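DNA endonuclease I-CeuI (Chlamydomonas eugametos, PDB 2EX5) cuts DNA as a homodimeric, magnesium-dependent LAGLIDADG homing endonuclease, making a staggered break near the intron insertion site. Local coordinates at residues K149-R152 with V153-K157; K157-L160 with E161-N165; I181-Q184 with M185-Q188; P197-E200 with A201-F205. The protein carries 1 engineered substitution. All blocks are in the same frame, centred on the assembly; numbering follows the deposited sequence.

Contact 1: residues K149-R152 with V153-K157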
loop_
_atom_site.group_PDB
_atom_site.type_symbol
_atom_site.label_atom_id
_atom_site.label_comp_id
_atom_site.label_asym_id
_atom_site.label_seq_id
_atom_site.Cartn_x
_atom_site.Cartn_y
_atom_site.Cartn_z
ATOM N N LYS C 149 -10.421 -9.269 -0.369
ATOM C CA LYS C 149 -10.623 -8.037 0.442
ATOM C C LYS C 149 -12.114 -7.797 0.482
ATOM O O LYS C 149 -12.607 -7.455 1.507
ATOM C CB LYS C 149 -9.848 -6.783 -0.116
ATOM C CG LYS C 149 -8.554 -6.296 0.594
ATOM C CD LYS C 149 -7.565 -7.338 0.905
ATOM C CE LYS C 149 -6.729 -6.975 2.153
ATOM N NZ LYS C 149 -5.665 -5.993 1.879
ATOM N N VAL C 150 -12.811 -8.036 -0.641
ATOM C CA VAL C 150 -14.293 -8.009 -0.766
ATOM C C VAL C 150 -14.923 -8.906 0.248
ATOM O O VAL C 150 -15.843 -8.507 0.955
ATOM C CB VAL C 150 -14.816 -8.417 -2.238
ATOM C CG1 VAL C 150 -16.345 -8.497 -2.359
ATOM C CG2 VAL C 150 -14.249 -7.536 -3.243
ATOM N N LYS C 151 -14.436 -10.119 0.361
ATOM C CA LYS C 151 -14.985 -11.023 1.394
ATOM C C LYS C 151 -14.694 -10.521 2.833
ATOM O O LYS C 151 -15.496 -10.730 3.721
ATOM C CB LYS C 151 -14.405 -12.446 1.163
ATOM C CG LYS C 151 -14.475 -13.366 2.329
ATOM C CD LYS C 151 -13.524 -14.598 2.034
ATOM C CE LYS C 151 -11.939 -14.291 2.297
ATOM N NZ LYS C 151 -11.082 -15.607 2.272
ATOM N N ARG C 152 -13.552 -9.870 3.076
ATOM C CA ARG C 152 -13.269 -9.331 4.453
ATOM C C ARG C 152 -14.270 -8.241 4.762
ATOM O O ARG C 152 -14.832 -8.159 5.826
ATOM C CB ARG C 152 -11.861 -8.762 4.549
ATOM C CG ARG C 152 -10.796 -9.792 4.491
ATOM C CD ARG C 152 -9.407 -9.184 4.701
ATOM N NE ARG C 152 -9.174 -8.779 6.076
ATOM C CZ ARG C 152 -8.756 -9.576 7.078
ATOM N NH1 ARG C 152 -8.538 -9.077 8.298
ATOM N NH2 ARG C 152 -8.549 -10.861 6.873
ATOM N N VAL C 153 -14.547 -7.409 3.785
ATOM C CA VAL C 153 -15.638 -6.413 3.946
ATOM C C VAL C 153 -16.982 -7.069 4.309
ATOM O O VAL C 153 -17.723 -6.544 5.203
ATOM C CB VAL C 153 -15.805 -5.449 2.660
ATOM C CG1 VAL C 153 -17.130 -4.623 2.739
ATOM C CG2 VAL C 153 -14.546 -4.483 2.529
ATOM N N ALA C 154 -17.340 -8.201 3.654
ATOM C CA ALA C 154 -18.686 -8.730 3.891
ATOM C C ALA C 154 -18.693 -9.313 5.298
ATOM O O ALA C 154 -19.629 -9.211 6.082
ATOM C CB ALA C 154 -19.032 -9.863 2.831
ATOM N N ASN C 155 -17.635 -9.987 5.618
ATOM C CA ASN C 155 -17.526 -10.605 6.955
ATOM C C ASN C 155 -17.405 -9.609 8.118
ATOM O O ASN C 155 -17.990 -9.854 9.172
ATOM C CB ASN C 155 -16.203 -11.397 6.957
ATOM C CG ASN C 155 -16.385 -12.781 6.447
ATOM O OD1 ASN C 155 -15.443 -13.397 5.948
ATOM N ND2 ASN C 155 -17.580 -13.258 6.532
ATOM N N PHE C 156 -16.617 -8.535 7.950
ATOM C CA PHE C 156 -16.657 -7.415 8.891
ATOM C C PHE C 156 -18.052 -6.930 9.126
ATOM O O PHE C 156 -18.553 -6.766 10.275
ATOM C CB PHE C 156 -15.765 -6.253 8.320
ATOM C CG PHE C 156 -15.174 -5.365 9.370
ATOM C CD1 PHE C 156 -15.809 -4.186 9.768
ATOM C CD2 PHE C 156 -14.005 -5.702 9.969
ATOM C CE1 PHE C 156 -15.225 -3.345 10.685
ATOM C CE2 PHE C 156 -13.425 -4.864 10.915
ATOM C CZ PHE C 156 -13.995 -3.719 11.249
ATOM N N LYS C 157 -18.728 -6.658 8.031
ATOM C CA LYS C 157 -20.125 -6.158 8.094
ATOM C C LYS C 157 -21.051 -7.175 8.783
ATOM O O LYS C 157 -21.990 -6.777 9.528
ATOM C CB LYS C 157 -20.627 -5.813 6.679
ATOM C CG LYS C 157 -22.080 -5.247 6.624
ATOM C CD LYS C 157 -22.509 -5.153 5.121
ATOM C CE LYS C 157 -23.776 -4.278 4.901
ATOM N NZ LYS C 157 -24.048 -3.930 3.345
#
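The N-terminal half of helix 147-164, which belongs to the LAGLIDADG endonuclease domain, joins Lys149-Arg152 to Val153-Lys157 by regular i to i+4 backbone bonds. Val153 N reaches Lys149 O at 3.0 Å, Ala154 N reaches Val150 O at 3.1 Å, and Asn155 N reaches Lys151 O at 3.0 Å. The straightest is Phe156 N to Arg152 O, 2.8 Å long with an N-H...O angle of 171°.

The side chains lie against this backbone. Lys151 and Asn155 run side by side and point the same way, so that Lys151 CG sits 3.7 Å from Asn155 OD1, a van der Waals touch. Asn155 CB also rests 3.4 Å from Lys151 O. In Val153 the CG2 branch stands beside the residue's own backbone N, and this puts it 3.7 Å from Lys149 O.

Arg152 turns its polar end away from the turn: a bend at chi3 (72°) swings the guanidinium out to Leu65 O through NH1 and to Met185 O through NH2, while NH1 also makes a salt bridge to a DNA phosphate. With a carbonyl on each terminal nitrogen, the guanidinium that meets the phosphate is probably held in its rotation.

Around the turn, Val153 and Phe156 pack on helix 126-141 and on Leu65 of strand 63-71, Asn155 meets Ile181 and Met185 of helix 171-185, and Lys149 touches Arg89 of the second subunit.

Contact 2: residues K157-L160 with E161-N165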
loop_
_atom_site.group_PDB
_atom_site.type_symbol
_atom_site.label_atom_id
_atom_site.label_comp_id
_atom_site.label_asym_id
_atom_site.label_seq_id
_atom_site.Cartn_x
_atom_site.Cartn_y
_atom_site.Cartn_z
ATOM N N LYS C 157 -18.728 -6.658 8.031
ATOM C CA LYS C 157 -20.125 -6.158 8.094
ATOM C C LYS C 157 -21.051 -7.175 8.783
ATOM O O LYS C 157 -21.990 -6.777 9.528
ATOM C CB LYS C 157 -20.627 -5.813 6.679
ATOM C CG LYS C 157 -22.080 -5.247 6.624
ATOM C CD LYS C 157 -22.509 -5.153 5.121
ATOM C CE LYS C 157 -23.776 -4.278 4.901
ATOM N NZ LYS C 157 -24.048 -3.930 3.345
ATOM N N ALA C 158 -20.807 -8.478 8.553
ATOM C CA ALA C 158 -21.670 -9.554 9.169
ATOM C C ALA C 158 -21.508 -9.522 10.669
ATOM O O ALA C 158 -22.464 -9.635 11.391
ATOM C CB ALA C 158 -21.257 -10.958 8.610
ATOM N N LEU C 159 -20.301 -9.276 11.140
ATOM C CA LEU C 159 -19.991 -9.177 12.593
ATOM C C LEU C 159 -20.623 -8.018 13.215
ATOM O O LEU C 159 -21.154 -8.122 14.291
ATOM C CB LEU C 159 -18.509 -8.943 12.874
ATOM C CG LEU C 159 -17.652 -10.151 13.134
ATOM C CD1 LEU C 159 -18.314 -11.167 14.142
ATOM C CD2 LEU C 159 -17.328 -10.678 11.820
ATOM N N LEU C 160 -20.533 -6.882 12.538
ATOM C CA LEU C 160 -21.107 -5.649 13.071
ATOM C C LEU C 160 -22.623 -5.844 13.286
ATOM O O LEU C 160 -23.171 -5.323 14.277
ATOM C CB LEU C 160 -20.772 -4.431 12.172
ATOM C CG LEU C 160 -19.581 -3.417 12.305
ATOM C CD1 LEU C 160 -18.512 -3.671 13.233
ATOM C CD2 LEU C 160 -19.009 -2.929 10.978
ATOM N N GLU C 161 -23.290 -6.620 12.408
ATOM C CA GLU C 161 -24.780 -6.787 12.487
ATOM C C GLU C 161 -25.114 -7.733 13.581
ATOM O O GLU C 161 -26.065 -7.520 14.271
ATOM C CB GLU C 161 -25.415 -7.243 11.155
ATOM C CG GLU C 161 -24.992 -6.367 9.929
ATOM C CD GLU C 161 -25.688 -6.759 8.539
ATOM O OE1 GLU C 161 -26.688 -7.560 8.565
ATOM O OE2 GLU C 161 -25.251 -6.237 7.448
ATOM N N LEU C 162 -24.348 -8.814 13.728
ATOM C CA LEU C 162 -24.397 -9.690 14.909
ATOM C C LEU C 162 -24.291 -8.917 16.238
ATOM O O LEU C 162 -25.079 -9.128 17.134
ATOM C CB LEU C 162 -23.248 -10.737 14.852
ATOM C CG LEU C 162 -23.368 -12.113 14.140
ATOM C CD1 LEU C 162 -24.707 -12.877 14.382
ATOM C CD2 LEU C 162 -23.019 -12.093 12.665
ATOM N N PHE C 163 -23.291 -8.031 16.366
ATOM C CA PHE C 163 -23.101 -7.245 17.593
ATOM C C PHE C 163 -24.267 -6.354 17.877
ATOM O O PHE C 163 -24.651 -6.248 19.020
ATOM C CB PHE C 163 -21.829 -6.357 17.573
ATOM C CG PHE C 163 -20.556 -7.114 17.393
ATOM C CD1 PHE C 163 -20.304 -8.284 18.123
ATOM C CD2 PHE C 163 -19.598 -6.653 16.540
ATOM C CE1 PHE C 163 -19.117 -8.986 17.985
ATOM C CE2 PHE C 163 -18.416 -7.359 16.418
ATOM C CZ PHE C 163 -18.179 -8.541 17.125
ATOM N N ASN C 164 -24.805 -5.708 16.833
ATOM C CA ASN C 164 -26.062 -4.963 16.921
ATOM C C ASN C 164 -27.284 -5.709 17.465
ATOM O O ASN C 164 -28.096 -5.132 18.203
ATOM C CB ASN C 164 -26.415 -4.480 15.569
ATOM C CG ASN C 164 -25.740 -3.238 15.268
ATOM O OD1 ASN C 164 -25.576 -2.882 14.092
ATOM N ND2 ASN C 164 -25.194 -2.612 16.317
ATOM N N ASN C 165 -27.374 -6.997 17.106
ATOM C CA ASN C 165 -28.374 -7.934 17.640
ATOM C C ASN C 165 -27.940 -8.686 18.891
ATOM O O ASN C 165 -28.649 -9.576 19.378
ATOM C CB ASN C 165 -28.805 -8.901 16.534
ATOM C CG ASN C 165 -29.506 -8.160 15.415
ATOM O OD1 ASN C 165 -30.368 -7.296 15.663
ATOM N ND2 ASN C 165 -29.118 -8.437 14.188
#
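The Phe163 ring has Leu159 O over one face, 3.1 Å above the plane and offset toward the rim, and it meets the imidazole of His168, a DNA-contacting residue, edge to face. Leu159 runs alongside the ring, pointing the same way: its CB lies 3.9 Å from Phe163 CE2 and its CD1 4.0 Å from Phe163 CZ. Phe163 CG stands anti to the carbonyl carbon (chi1 -59°), which leans the ring back along the helix over the preceding turn. The same carbonyl accepts Phe163 N at 3.0 Å, so the oxygen that lies over the ring is already engaged by the backbone N-H of the same residue.

With an alanine in place of Phe163, His168 would probably lose its aromatic mate and a gap would open between Leu159 and Pro83.

These residues form the last turns of helix 147-164, which packs over the antiparallel sheet of the LAGLIDADG fold; Leu160 and Phe163 both reach Pro83 of strand 79-90, and Leu159 faces helix 171-185. Asn164 N bonds Leu160 O at 3.1 Å, and Asn165 N bonds Glu161 O one residue on.

On another side, the extended chains of Lys157 and Glu161 cross obliquely. Glu161 OE2 touches the aliphatic part of the lysine, 3.4 Å from Lys157 CG, but stays 4.9 Å from Lys157 NZ, so the attraction is at most long-range; that ammonium instead makes its salt bridge with Glu138 of helix 126-141.

Contact 3: residues I181-Q184 with M185-Q188. With nucleotides of chain B.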
loop_
_atom_site.group_PDB
_atom_site.type_symbol
_atom_site.label_atom_id
_atom_site.label_comp_id
_atom_site.label_asym_id
_atom_site.label_seq_id
_atom_site.Cartn_x
_atom_site.Cartn_y
_atom_site.Cartn_z
ATOM N N ILE C 181 -16.476 -16.544 12.193
ATOM C CA ILE C 181 -16.059 -15.434 11.281
ATOM C C ILE C 181 -14.705 -14.865 11.691
ATOM O O ILE C 181 -13.843 -14.642 10.830
ATOM C CB ILE C 181 -17.096 -14.253 11.293
ATOM C CG1 ILE C 181 -18.424 -14.684 10.669
ATOM C CG2 ILE C 181 -16.511 -13.095 10.588
ATOM C CD1 ILE C 181 -19.607 -13.866 11.278
ATOM N N TRP C 182 -14.522 -14.580 12.983
ATOM C CA TRP C 182 -13.182 -14.175 13.470
ATOM C C TRP C 182 -12.050 -15.048 12.985
ATOM O O TRP C 182 -11.031 -14.581 12.494
ATOM C CB TRP C 182 -13.158 -14.129 15.005
ATOM C CG TRP C 182 -11.747 -14.292 15.614
ATOM C CD1 TRP C 182 -10.784 -13.358 15.691
ATOM C CD2 TRP C 182 -11.239 -15.442 16.303
ATOM N NE1 TRP C 182 -9.641 -13.872 16.266
ATOM C CE2 TRP C 182 -9.941 -15.130 16.743
ATOM C CE3 TRP C 182 -11.765 -16.716 16.592
ATOM C CZ2 TRP C 182 -9.120 -16.078 17.435
ATOM C CZ3 TRP C 182 -10.963 -17.630 17.318
ATOM C CH2 TRP C 182 -9.667 -17.310 17.716
ATOM N N ASP C 183 -12.240 -16.366 13.178
ATOM C CA ASP C 183 -11.267 -17.406 12.810
ATOM C C ASP C 183 -10.922 -17.354 11.315
ATOM O O ASP C 183 -9.785 -17.415 10.962
ATOM C CB ASP C 183 -11.913 -18.821 13.083
ATOM C CG ASP C 183 -11.024 -19.958 12.593
ATOM O OD1 ASP C 183 -9.867 -20.001 13.034
ATOM O OD2 ASP C 183 -11.482 -20.763 11.757
ATOM N N GLN C 184 -11.931 -17.284 10.442
ATOM C CA GLN C 184 -11.746 -17.203 8.932
ATOM C C GLN C 184 -11.018 -15.905 8.524
ATOM O O GLN C 184 -10.237 -15.872 7.551
ATOM C CB GLN C 184 -13.145 -17.224 8.273
ATOM C CG GLN C 184 -13.814 -18.586 8.200
ATOM C CD GLN C 184 -15.361 -18.584 8.257
ATOM O OE1 GLN C 184 -15.970 -19.475 8.900
ATOM N NE2 GLN C 184 -16.004 -17.628 7.555
ATOM N N MET C 185 -11.216 -14.823 9.272
ATOM C CA MET C 185 -10.495 -13.556 8.906
ATOM C C MET C 185 -9.116 -13.394 9.494
ATOM O O MET C 185 -8.393 -12.360 9.194
ATOM C CB MET C 185 -11.308 -12.343 9.281
ATOM C CG MET C 185 -12.733 -12.416 8.793
ATOM S SD MET C 185 -13.592 -10.967 9.355
ATOM C CE MET C 185 -12.651 -9.720 8.368
ATOM N N ARG C 186 -8.686 -14.388 10.305
ATOM C CA ARG C 186 -7.343 -14.234 10.891
ATOM C C ARG C 186 -6.211 -14.143 9.923
ATOM O O ARG C 186 -6.172 -14.831 8.926
ATOM C CB ARG C 186 -7.025 -15.273 11.947
ATOM C CG ARG C 186 -7.951 -15.259 13.101
ATOM C CD ARG C 186 -7.508 -16.336 14.075
ATOM N NE ARG C 186 -6.255 -15.992 14.753
ATOM C CZ ARG C 186 -5.765 -16.693 15.753
ATOM N NH1 ARG C 186 -6.373 -17.859 16.143
ATOM N NH2 ARG C 186 -4.657 -16.261 16.329
ATOM N N LYS C 187 -5.219 -13.322 10.198
ATOM C CA LYS C 187 -4.064 -13.240 9.297
ATOM C C LYS C 187 -2.766 -13.545 10.050
ATOM O O LYS C 187 -1.700 -13.782 9.419
ATOM C CB LYS C 187 -3.945 -11.791 8.867
ATOM C CG LYS C 187 -4.044 -11.503 7.450
ATOM C CD LYS C 187 -5.345 -11.723 6.927
ATOM C CE LYS C 187 -5.184 -12.468 5.671
ATOM N NZ LYS C 187 -3.882 -12.179 5.081
ATOM N N GLN C 188 -2.842 -13.535 11.378
ATOM C CA GLN C 188 -1.635 -13.790 12.253
ATOM C C GLN C 188 -1.750 -15.028 13.197
ATOM O O GLN C 188 -1.113 -15.045 14.227
ATOM C CB GLN C 188 -1.350 -12.550 13.141
ATOM C CG GLN C 188 -1.070 -11.332 12.343
ATOM C CD GLN C 188 -1.016 -10.089 13.172
ATOM O OE1 GLN C 188 -0.396 -9.133 12.770
ATOM N NE2 GLN C 188 -1.566 -10.129 14.369
ATOM P P DC B 18 -5.521 -10.173 11.967
ATOM O OP1 DC B 18 -5.202 -11.555 12.354
ATOM O OP2 DC B 18 -6.513 -9.946 10.910
ATOM O "O5'" DC B 18 -6.157 -9.339 13.165
ATOM C "C5'" DC B 18 -6.089 -9.481 14.627
ATOM C "C4'" DC B 18 -4.668 -9.410 15.194
ATOM O "O4'" DC B 18 -4.058 -8.158 14.827
ATOM C "C3'" DC B 18 -4.568 -9.404 16.714
ATOM O "O3'" DC B 18 -4.474 -10.760 17.149
ATOM C "C2'" DC B 18 -3.310 -8.577 17.078
ATOM C "C1'" DC B 18 -3.298 -7.625 15.899
ATOM N N1 DC B 18 -3.693 -6.110 16.036
ATOM C C2 DC B 18 -2.854 -5.348 16.822
ATOM O O2 DC B 18 -2.006 -6.024 17.368
ATOM N N3 DC B 18 -3.015 -3.976 16.978
ATOM C C4 DC B 18 -3.997 -3.399 16.292
ATOM N N4 DC B 18 -4.123 -2.083 16.491
ATOM C C5 DC B 18 -4.908 -4.145 15.473
ATOM C C6 DC B 18 -4.743 -5.517 15.363
ATOM P P DA B 17 -3.816 -6.734 6.634
ATOM O OP1 DA B 17 -3.791 -7.928 5.775
ATOM O OP2 DA B 17 -5.020 -5.847 6.676
ATOM O "O5'" DA B 17 -3.615 -7.117 8.193
ATOM C "C5'" DA B 17 -2.547 -8.099 8.604
ATOM C "C4'" DA B 17 -2.671 -8.335 10.108
ATOM O "O4'" DA B 17 -2.119 -7.118 10.731
ATOM C "C3'" DA B 17 -4.087 -8.398 10.600
ATOM O "O3'" DA B 17 -4.176 -9.536 11.410
ATOM C "C2'" DA B 17 -4.230 -7.057 11.426
ATOM C "C1'" DA B 17 -2.814 -6.778 11.867
ATOM N N9 DA B 17 -2.471 -5.422 12.399
ATOM C C8 DA B 17 -2.998 -4.152 12.081
ATOM N N7 DA B 17 -2.452 -3.189 12.762
ATOM C C5 DA B 17 -1.536 -3.831 13.634
ATOM C C6 DA B 17 -0.638 -3.392 14.657
ATOM N N6 DA B 17 -0.474 -2.132 15.082
ATOM N N1 DA B 17 0.127 -4.328 15.286
ATOM C C2 DA B 17 0.000 -5.638 14.939
ATOM N N3 DA B 17 -0.777 -6.188 13.968
ATOM C C4 DA B 17 -1.537 -5.210 13.375
HETATM O O HOH W 1 -8.381 -19.137 15.334
HETATM O O HOH W 2 -7.455 -17.179 8.513
HETATM O O HOH W 3 -8.005 -14.915 6.403
#
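Arg186 lays its side chain along one face of Trp182. Its CG makes a CH-pi contact, 4.2 Å from the centroid of the five-membered ring of Trp182, and farther out Arg186 NH1 hovers 3.5 Å from Trp182 CZ2. The bend at chi3 (71°) lays the guanidinium nearly parallel to the indole, the two planes 19° apart. At the edge of the guanidinium, in its plane, a water bridges NH1 to Asp183 OD1, while Phe196 O accepts from NH1 and Glu194 forms a salt bridge with NH2.

A leucine in place of Arg186 would probably leave Glu194 without its charge partner and Phe196 O without its donor.

Here helix 171-185 gives way to the DNA-contacting loop. Met185 N still bonds Ile181 O at 3.1 Å, and Arg186 N bonds Asp183 O, 3.3 Å away, from well above the carbonyl plane. Beyond the turn, one phosphate oxygen takes two backbone donors: Lys187 N lies 2.8 Å from OP1 of DC18 of chain B, with an N-H...O angle of 172°, and Gln188 N lies 3.2 Å from the same OP1. Behind this, Met185 SD rests 3.8 Å from Ile181 CG2, and the Met185 side chain packs on Ile67 of strand 63-71.

Contact 4: residues P197-E200 with A201-F205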
loop_
_atom_site.group_PDB
_atom_site.type_symbol
_atom_site.label_atom_id
_atom_site.label_comp_id
_atom_site.label_asym_id
_atom_site.label_seq_id
_atom_site.Cartn_x
_atom_site.Cartn_y
_atom_site.Cartn_z
ATOM N N PRO C 197 -4.868 -19.852 20.145
ATOM C CA PRO C 197 -4.148 -20.700 19.184
ATOM C C PRO C 197 -4.956 -20.955 17.946
ATOM O O PRO C 197 -4.363 -21.084 16.887
ATOM C CB PRO C 197 -4.048 -22.090 19.918
ATOM C CG PRO C 197 -4.295 -21.857 21.260
ATOM C CD PRO C 197 -4.949 -20.491 21.462
ATOM N N ASN C 198 -6.259 -21.168 18.139
ATOM C CA ASN C 198 -7.102 -21.644 17.097
ATOM C C ASN C 198 -8.517 -21.499 17.476
ATOM O O ASN C 198 -8.800 -21.070 18.554
ATOM C CB ASN C 198 -6.810 -23.131 16.663
ATOM C CG ASN C 198 -7.229 -24.216 17.727
ATOM O OD1 ASN C 198 -7.534 -23.930 18.914
ATOM N ND2 ASN C 198 -7.225 -25.496 17.257
ATOM N N LEU C 199 -9.429 -21.843 16.574
ATOM C CA LEU C 199 -10.858 -21.719 16.843
ATOM C C LEU C 199 -11.430 -22.525 18.064
ATOM O O LEU C 199 -12.277 -22.008 18.886
ATOM C CB LEU C 199 -11.587 -22.034 15.512
ATOM C CG LEU C 199 -13.107 -22.036 15.616
ATOM C CD1 LEU C 199 -13.694 -20.609 16.032
ATOM C CD2 LEU C 199 -13.843 -22.514 14.485
ATOM N N GLU C 200 -10.979 -23.786 18.209
ATOM C CA GLU C 200 -11.469 -24.698 19.218
ATOM C C GLU C 200 -11.182 -24.196 20.613
ATOM O O GLU C 200 -12.042 -24.263 21.483
ATOM C CB GLU C 200 -10.764 -26.083 19.043
ATOM C CG GLU C 200 -11.252 -27.034 17.881
ATOM C CD GLU C 200 -10.948 -26.551 16.431
ATOM O OE1 GLU C 200 -10.104 -25.632 16.182
ATOM O OE2 GLU C 200 -11.599 -27.109 15.512
ATOM N N ALA C 201 -9.924 -23.821 20.849
ATOM C CA ALA C 201 -9.488 -23.242 22.049
ATOM C C ALA C 201 -10.349 -22.032 22.493
ATOM O O ALA C 201 -10.555 -21.843 23.707
ATOM C CB ALA C 201 -8.022 -22.842 21.899
ATOM N N ALA C 202 -10.857 -21.247 21.539
ATOM C CA ALA C 202 -11.640 -20.018 21.839
ATOM C C ALA C 202 -13.079 -20.362 22.184
ATOM O O ALA C 202 -13.673 -19.805 23.163
ATOM C CB ALA C 202 -11.576 -19.008 20.678
ATOM N N GLN C 203 -13.669 -21.261 21.389
ATOM C CA GLN C 203 -14.924 -21.852 21.787
ATOM C C GLN C 203 -14.866 -22.580 23.166
ATOM O O GLN C 203 -15.851 -22.516 23.873
ATOM C CB GLN C 203 -15.410 -22.806 20.696
ATOM C CG GLN C 203 -15.639 -22.168 19.326
ATOM C CD GLN C 203 -15.700 -23.177 18.191
ATOM O OE1 GLN C 203 -14.925 -24.137 18.138
ATOM N NE2 GLN C 203 -16.601 -22.961 17.296
ATOM N N ASP C 204 -13.741 -23.225 23.547
ATOM C CA ASP C 204 -13.647 -24.005 24.793
ATOM C C ASP C 204 -13.603 -23.021 25.948
ATOM O O ASP C 204 -14.173 -23.238 27.003
ATOM C CB ASP C 204 -12.304 -24.852 24.938
ATOM C CG ASP C 204 -12.203 -26.131 24.042
ATOM O OD1 ASP C 204 -13.225 -26.567 23.424
ATOM O OD2 ASP C 204 -11.034 -26.677 23.926
ATOM N N PHE C 205 -12.791 -21.991 25.787
ATOM C CA PHE C 205 -12.636 -20.969 26.826
ATOM C C PHE C 205 -13.969 -20.258 27.132
ATOM O O PHE C 205 -14.332 -20.010 28.282
ATOM C CB PHE C 205 -11.538 -19.968 26.401
ATOM C CG PHE C 205 -11.248 -18.924 27.439
ATOM C CD1 PHE C 205 -10.288 -19.146 28.391
ATOM C CD2 PHE C 205 -11.985 -17.744 27.485
ATOM C CE1 PHE C 205 -10.047 -18.203 29.355
ATOM C CE2 PHE C 205 -11.750 -16.805 28.446
ATOM C CZ PHE C 205 -10.778 -17.021 29.366
HETATM O O HOH W 4 -14.718 -25.729 16.296
#
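Asn198, whose side chain bonds Ala201 N, is almost fully extended (phi -167°, psi 177°), and Leu199 after it already has helical torsions. Asn198 is the N-cap of helix 199-206. Its CG sits between its own backbone N and carbonyl carbon (chi1 71°), which carries OD1 back over the first turn to 3.1 Å from Ala201 N; the donor stands above the amide plane. Ala201 has only a methyl and returns no bond, so this is a plain N-cap and not a capping box. That methyl, Ala201 CB, is also 3.9 Å from Pro197 CD.

Regular helix bonds follow: Gln203 N lies 3.0 Å from Leu199 O, and Asp204 N 2.9 Å from Glu200 O. Leu199 and Gln203 cross at a slant, Leu199 CD1 coming 3.9 Å from Gln203 CD, while the amide nitrogen of Gln203 makes a weak bond to Val175 O. On the inner side, Leu199 and Ala202 rest on helix 171-185, through Leu179 and Asp183 and through Trp182.

Chemically, an amide oxygen at the N-cap and the acid of Glu200 in the first turn are both placed where a helix N terminus is electropositive, which would probably steady the start of this short, surface-lying helix.

From the N terminus, contacts 1 and 2 come first and continue each other along helix 147-164, sharing Lys157; contact 3 follows at the end of helix 171-185, and contact 4 at the start of helix 199-206. All four are local turns in series: none closes a long loop, and none encloses or crosses another. Contact 3 is the junction. Residues 149-157 reach it through Asn155 CB, packed 3.6 Å from Met185 SD, residues 157-165 through Ala158 and Leu162 packing on Ile181, and residues 197-205 through Ala202 and Leu199 packing on Trp182 and Asp183. Contact 4 touches neither of the first two, so helix 171-185 ties helix 147-164 to helix 199-206.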